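Local coordinates for protein RNA polymerase ECF-subfamily sigma factor (Streptomyces venezuelae, PDB 6DXO) that directs RNA polymerase to specific promoters as an ECF sigma factor probably needed for aerial mycelium formation, and is held here by the anti-sigma factor RsbN, at residues Y22-V34 / F65-V77. Sequence-based numbering, arbitrary orientation.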
loop_
_atom_site.group_PDB
_atom_site.type_symbol
_atom_site.label_atom_id
_atom_site.label_comp_id
_atom_site.label_asym_id
_atom_site.label_seq_id
_atom_site.Cartn_x
_atom_site.Cartn_y
_atom_site.Cartn_z
ATOM N N TYR A 22 -2.217 5.077 3.454
ATOM C CA TYR A 22 -2.910 3.973 4.132
ATOM C C TYR A 22 -2.342 2.581 3.868
ATOM O O TYR A 22 -2.747 1.615 4.538
ATOM C CB TYR A 22 -4.392 3.959 3.738
ATOM C CG TYR A 22 -5.180 5.095 4.299
ATOM C CD1 TYR A 22 -5.550 6.163 3.492
ATOM C CD2 TYR A 22 -5.578 5.103 5.636
ATOM C CE1 TYR A 22 -6.311 7.227 4.000
ATOM C CE2 TYR A 22 -6.355 6.175 6.153
ATOM C CZ TYR A 22 -6.700 7.226 5.326
ATOM O OH TYR A 22 -7.458 8.280 5.812
ATOM N N SER A 23 -1.441 2.441 2.900
ATOM C CA SER A 23 -1.050 1.083 2.495
ATOM C C SER A 23 -0.399 0.281 3.608
ATOM O O SER A 23 -0.693 -0.913 3.757
ATOM C CB SER A 23 -0.169 1.078 1.239
ATOM O OG SER A 23 1.017 1.798 1.472
ATOM N N ASP A 24 0.459 0.914 4.411
ATOM C CA ASP A 24 1.184 0.157 5.446
ATOM C C ASP A 24 0.230 -0.323 6.538
ATOM O O ASP A 24 0.379 -1.415 7.089
ATOM C CB ASP A 24 2.306 0.990 6.067
ATOM C CG ASP A 24 3.511 1.151 5.140
ATOM O OD1 ASP A 24 3.787 0.243 4.321
ATOM O OD2 ASP A 24 4.201 2.182 5.251
ATOM N N THR A 25 -0.764 0.499 6.857
ATOM C CA THR A 25 -1.750 0.098 7.859
ATOM C C THR A 25 -2.589 -1.081 7.382
ATOM O O THR A 25 -2.847 -2.005 8.164
ATOM C CB THR A 25 -2.670 1.281 8.265
ATOM O OG1 THR A 25 -1.866 2.379 8.737
ATOM C CG2 THR A 25 -3.601 0.845 9.373
ATOM N N VAL A 26 -3.037 -1.049 6.123
ATOM C CA VAL A 26 -3.803 -2.160 5.552
ATOM C C VAL A 26 -2.932 -3.408 5.572
ATOM O O VAL A 26 -3.351 -4.483 6.009
ATOM C CB VAL A 26 -4.305 -1.859 4.120
ATOM C CG1 VAL A 26 -4.782 -3.122 3.404
ATOM C CG2 VAL A 26 -5.439 -0.812 4.157
ATOM N N TYR A 27 -1.696 -3.245 5.123
ATOM C CA TYR A 27 -0.772 -4.389 5.054
ATOM C C TYR A 27 -0.576 -5.019 6.422
ATOM O O TYR A 27 -0.612 -6.252 6.565
ATOM C CB TYR A 27 0.546 -3.902 4.481
ATOM C CG TYR A 27 1.656 -4.922 4.439
ATOM C CD1 TYR A 27 1.655 -5.940 3.501
ATOM C CD2 TYR A 27 2.721 -4.824 5.316
ATOM C CE1 TYR A 27 2.735 -6.883 3.450
ATOM C CE2 TYR A 27 3.786 -5.725 5.270
ATOM C CZ TYR A 27 3.777 -6.745 4.346
ATOM O OH TYR A 27 4.837 -7.623 4.326
ATOM N N ARG A 28 -0.372 -4.187 7.432
ATOM C CA ARG A 28 -0.160 -4.681 8.792
ATOM C C ARG A 28 -1.386 -5.367 9.367
ATOM O O ARG A 28 -1.254 -6.359 10.064
ATOM C CB ARG A 28 0.340 -3.577 9.719
ATOM C CG ARG A 28 1.757 -3.113 9.363
ATOM C CD ARG A 28 2.319 -2.256 10.468
ATOM N NE ARG A 28 1.873 -0.874 10.374
ATOM C CZ ARG A 28 2.580 0.088 9.786
ATOM N NH1 ARG A 28 3.756 -0.192 9.247
ATOM N NH2 ARG A 28 2.112 1.325 9.739
ATOM N N TYR A 29 -2.579 -4.866 9.046
ATOM C CA TYR A 29 -3.783 -5.565 9.486
ATOM C C TYR A 29 -3.843 -6.980 8.880
ATOM O O TYR A 29 -4.136 -7.980 9.573
ATOM C CB TYR A 29 -5.027 -4.749 9.123
ATOM C CG TYR A 29 -6.305 -5.548 9.331
ATOM C CD1 TYR A 29 -6.851 -5.703 10.605
ATOM C CD2 TYR A 29 -6.929 -6.187 8.259
ATOM C CE1 TYR A 29 -8.033 -6.448 10.802
ATOM C CE2 TYR A 29 -8.099 -6.937 8.453
ATOM C CZ TYR A 29 -8.626 -7.068 9.721
ATOM O OH TYR A 29 -9.768 -7.829 9.908
ATOM N N ILE A 30 -3.533 -7.065 7.592
ATOM C CA ILE A 30 -3.602 -8.314 6.841
ATOM C C ILE A 30 -2.469 -9.286 7.231
ATOM O O ILE A 30 -2.690 -10.494 7.337
ATOM C CB ILE A 30 -3.579 -8.041 5.309
ATOM C CG1 ILE A 30 -4.840 -7.272 4.872
ATOM C CG2 ILE A 30 -3.477 -9.323 4.503
ATOM C CD1 ILE A 30 -4.873 -6.949 3.371
ATOM N N TYR A 31 -1.281 -8.731 7.463
ATOM C CA TYR A 31 -0.031 -9.493 7.606
ATOM C C TYR A 31 -0.162 -10.650 8.593
ATOM O O TYR A 31 0.333 -11.757 8.350
ATOM C CB TYR A 31 1.058 -8.546 8.123
ATOM C CG TYR A 31 2.461 -9.109 8.122
ATOM C CD1 TYR A 31 3.233 -9.060 6.981
ATOM C CD2 TYR A 31 3.028 -9.664 9.275
ATOM C CE1 TYR A 31 4.534 -9.561 6.961
ATOM C CE2 TYR A 31 4.336 -10.175 9.255
ATOM C CZ TYR A 31 5.076 -10.113 8.101
ATOM O OH TYR A 31 6.375 -10.612 8.065
ATOM N N TYR A 32 -0.814 -10.367 9.714
ATOM C CA TYR A 32 -0.833 -11.299 10.832
ATOM C C TYR A 32 -1.986 -12.284 10.699
ATOM O O TYR A 32 -2.139 -13.180 11.539
ATOM C CB TYR A 32 -0.893 -10.536 12.169
ATOM C CG TYR A 32 0.308 -9.631 12.448
ATOM C CD1 TYR A 32 1.402 -10.088 13.171
ATOM C CD2 TYR A 32 0.323 -8.306 12.010
ATOM C CE1 TYR A 32 2.499 -9.241 13.441
ATOM C CE2 TYR A 32 1.403 -7.471 12.264
ATOM C CZ TYR A 32 2.471 -7.935 12.985
ATOM O OH TYR A 32 3.535 -7.083 13.229
ATOM N N ARG A 33 -2.772 -12.131 9.632
ATOM C CA ARG A 33 -3.989 -12.913 9.410
ATOM C C ARG A 33 -3.908 -13.869 8.230
ATOM O O ARG A 33 -4.875 -14.570 7.934
ATOM C CB ARG A 33 -5.213 -11.993 9.242
ATOM C CG ARG A 33 -5.570 -11.292 10.520
ATOM C CD ARG A 33 -6.578 -10.164 10.315
ATOM N NE ARG A 33 -7.028 -9.642 11.604
ATOM C CZ ARG A 33 -6.317 -8.845 12.398
ATOM N NH1 ARG A 33 -5.094 -8.449 12.056
ATOM N NH2 ARG A 33 -6.834 -8.446 13.554
ATOM N N VAL A 34 -2.758 -13.918 7.567
ATOM C CA VAL A 34 -2.613 -14.797 6.424
ATOM C C VAL A 34 -1.277 -15.503 6.481
ATOM O O VAL A 34 -0.393 -15.129 7.256
ATOM C CB VAL A 34 -2.728 -14.041 5.082
ATOM C CG1 VAL A 34 -4.086 -13.365 4.972
ATOM C CG2 VAL A 34 -1.583 -13.051 4.925
ATOM N N PHE A 65 -12.535 6.636 5.562
ATOM C CA PHE A 65 -11.843 5.924 4.498
ATOM C C PHE A 65 -10.919 4.807 5.004
ATOM O O PHE A 65 -10.954 3.692 4.485
ATOM C CB PHE A 65 -11.075 6.878 3.588
ATOM C CG PHE A 65 -10.545 6.215 2.352
ATOM C CD1 PHE A 65 -11.410 5.784 1.364
ATOM C CD2 PHE A 65 -9.187 6.008 2.180
ATOM C CE1 PHE A 65 -10.926 5.162 0.219
ATOM C CE2 PHE A 65 -8.706 5.386 1.049
ATOM C CZ PHE A 65 -9.569 4.967 0.067
ATOM N N GLY A 66 -10.111 5.116 6.016
ATOM C CA GLY A 66 -9.267 4.121 6.654
ATOM C C GLY A 66 -10.061 2.959 7.229
ATOM O O GLY A 66 -9.707 1.797 7.050
ATOM N N ALA A 67 -11.156 3.265 7.922
ATOM C CA ALA A 67 -12.023 2.222 8.455
ATOM C C ALA A 67 -12.637 1.379 7.342
ATOM O O ALA A 67 -12.790 0.179 7.474
ATOM C CB ALA A 67 -13.118 2.830 9.344
ATOM N N TRP A 68 -12.963 2.016 6.221
ATOM C CA TRP A 68 -13.540 1.307 5.088
ATOM C C TRP A 68 -12.529 0.333 4.500
ATOM O O TRP A 68 -12.850 -0.811 4.201
ATOM C CB TRP A 68 -13.968 2.330 4.023
ATOM C CG TRP A 68 -14.759 1.773 2.902
ATOM C CD1 TRP A 68 -15.704 0.797 2.963
ATOM C CD2 TRP A 68 -14.696 2.187 1.533
ATOM N NE1 TRP A 68 -16.225 0.558 1.713
ATOM C CE2 TRP A 68 -15.627 1.405 0.815
ATOM C CE3 TRP A 68 -13.924 3.130 0.843
ATOM C CZ2 TRP A 68 -15.820 1.544 -0.568
ATOM C CZ3 TRP A 68 -14.107 3.265 -0.530
ATOM C CH2 TRP A 68 -15.056 2.485 -1.219
ATOM N N LEU A 69 -11.296 0.802 4.341
ATOM C CA LEU A 69 -10.231 -0.061 3.842
ATOM C C LEU A 69 -10.100 -1.294 4.748
ATOM O O LEU A 69 -10.021 -2.411 4.278
ATOM C CB LEU A 69 -8.910 0.706 3.798
ATOM C CG LEU A 69 -8.767 1.738 2.667
ATOM C CD1 LEU A 69 -7.487 2.555 2.820
ATOM C CD2 LEU A 69 -8.808 1.070 1.289
ATOM N N VAL A 70 -10.079 -1.070 6.050
ATOM C CA VAL A 70 -9.917 -2.162 7.000
ATOM C C VAL A 70 -11.058 -3.174 6.897
ATOM O O VAL A 70 -10.845 -4.398 6.927
ATOM C CB VAL A 70 -9.744 -1.627 8.433
ATOM C CG1 VAL A 70 -9.852 -2.758 9.432
ATOM C CG2 VAL A 70 -8.385 -0.912 8.564
ATOM N N THR A 71 -12.272 -2.668 6.734
ATOM C CA THR A 71 -13.416 -3.552 6.620
ATOM C C THR A 71 -13.404 -4.322 5.305
ATOM O O THR A 71 -13.788 -5.478 5.270
ATOM C CB THR A 71 -14.755 -2.794 6.858
ATOM O OG1 THR A 71 -14.880 -1.711 5.927
ATOM C CG2 THR A 71 -14.777 -2.212 8.251
ATOM N N ILE A 72 -12.920 -3.694 4.230
ATOM C CA ILE A 72 -12.732 -4.397 2.966
ATOM C C ILE A 72 -11.692 -5.507 3.061
ATOM O O ILE A 72 -11.896 -6.599 2.540
ATOM C CB ILE A 72 -12.344 -3.423 1.823
ATOM C CG1 ILE A 72 -13.552 -2.575 1.417
ATOM C CG2 ILE A 72 -11.787 -4.187 0.614
ATOM C CD1 ILE A 72 -13.173 -1.350 0.603
ATOM N N ALA A 73 -10.564 -5.220 3.718
ATOM C CA ALA A 73 -9.504 -6.204 3.849
ATOM C C ALA A 73 -10.021 -7.359 4.694
ATOM O O ALA A 73 -9.753 -8.511 4.397
ATOM C CB ALA A 73 -8.238 -5.594 4.478
ATOM N N ARG A 74 -10.759 -7.028 5.745
ATOM C CA ARG A 74 -11.393 -8.057 6.579
ATOM C C ARG A 74 -12.267 -9.014 5.745
ATOM O O ARG A 74 -12.173 -10.238 5.899
ATOM C CB ARG A 74 -12.200 -7.432 7.716
ATOM C CG ARG A 74 -12.774 -8.492 8.681
ATOM C CD ARG A 74 -13.488 -7.857 9.842
ATOM N NE ARG A 74 -14.548 -6.952 9.418
ATOM C CZ ARG A 74 -15.086 -6.035 10.210
ATOM N NH1 ARG A 74 -14.648 -5.909 11.460
ATOM N NH2 ARG A 74 -16.048 -5.239 9.754
ATOM N N ASN A 75 -13.057 -8.448 4.840
ATOM C CA ASN A 75 -13.914 -9.211 3.922
ATOM C C ASN A 75 -13.067 -10.110 3.009
ATOM O O ASN A 75 -13.401 -11.270 2.785
ATOM C CB ASN A 75 -14.800 -8.285 3.045
ATOM C CG ASN A 75 -15.939 -7.574 3.818
ATOM O OD1 ASN A 75 -16.492 -8.090 4.784
ATOM N ND2 ASN A 75 -16.306 -6.383 3.345
ATOM N N LEU A 76 -11.966 -9.570 2.483
ATOM C CA LEU A 76 -11.066 -10.324 1.603
ATOM C C LEU A 76 -10.334 -11.468 2.291
ATOM O O LEU A 76 -10.155 -12.529 1.714
ATOM C CB LEU A 76 -10.022 -9.392 0.967
ATOM C CG LEU A 76 -10.499 -8.483 -0.158
ATOM C CD1 LEU A 76 -9.442 -7.440 -0.454
ATOM C CD2 LEU A 76 -10.801 -9.293 -1.404
ATOM N N VAL A 77 -9.886 -11.243 3.516
ATOM C CA VAL A 77 -9.223 -12.294 4.265
ATOM C C VAL A 77 -10.235 -13.405 4.565
ATOM O O VAL A 77 -9.909 -14.579 4.448
ATOM C CB VAL A 77 -8.574 -11.751 5.552
ATOM C CG1 VAL A 77 -8.213 -12.893 6.500
ATOM C CG2 VAL A 77 -7.315 -10.916 5.198
#
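Within the helical bundle of sigma-70 region 2, helix 22-31 and helix 65-77 run roughly parallel, their axes approaching to 9.9 Å and crossing at -33°, and meet through a largely apolar seam. At one end the Tyr-22 ring lies against the start of the second helix: the edge of Phe-65 points at its face in an offset edge-to-face pair, planes 68° apart, while Tyr-22 CE2 rests 3.6 Å from Gly-66 CA, with the ring close against the backbone there. Leu-69 CD1 tucks against Tyr-22 CB at 3.5 Å. Next along, Val-26 CG2 packs on Leu-69 CB, and Ala-73 CB nestles against Ile-30 CG1 and CD1, both at 3.8 Å; Ala-73 also touches Thr-47 of helix 37-53, which brings that helix into the same core. Val-77 closes the far end against Ile-30 and Val-34. Tyr-29 is clasped on both faces. With CG anti to the backbone N (chi1 170°), its ring reaches across so that Val-70 CG1 sits over the centre of one face in a CH-pi contact, Arg-33 CD lies over the opposite face, toward its rim, and Tyr-29 OH ends 3.3 Å from Arg-74 CB.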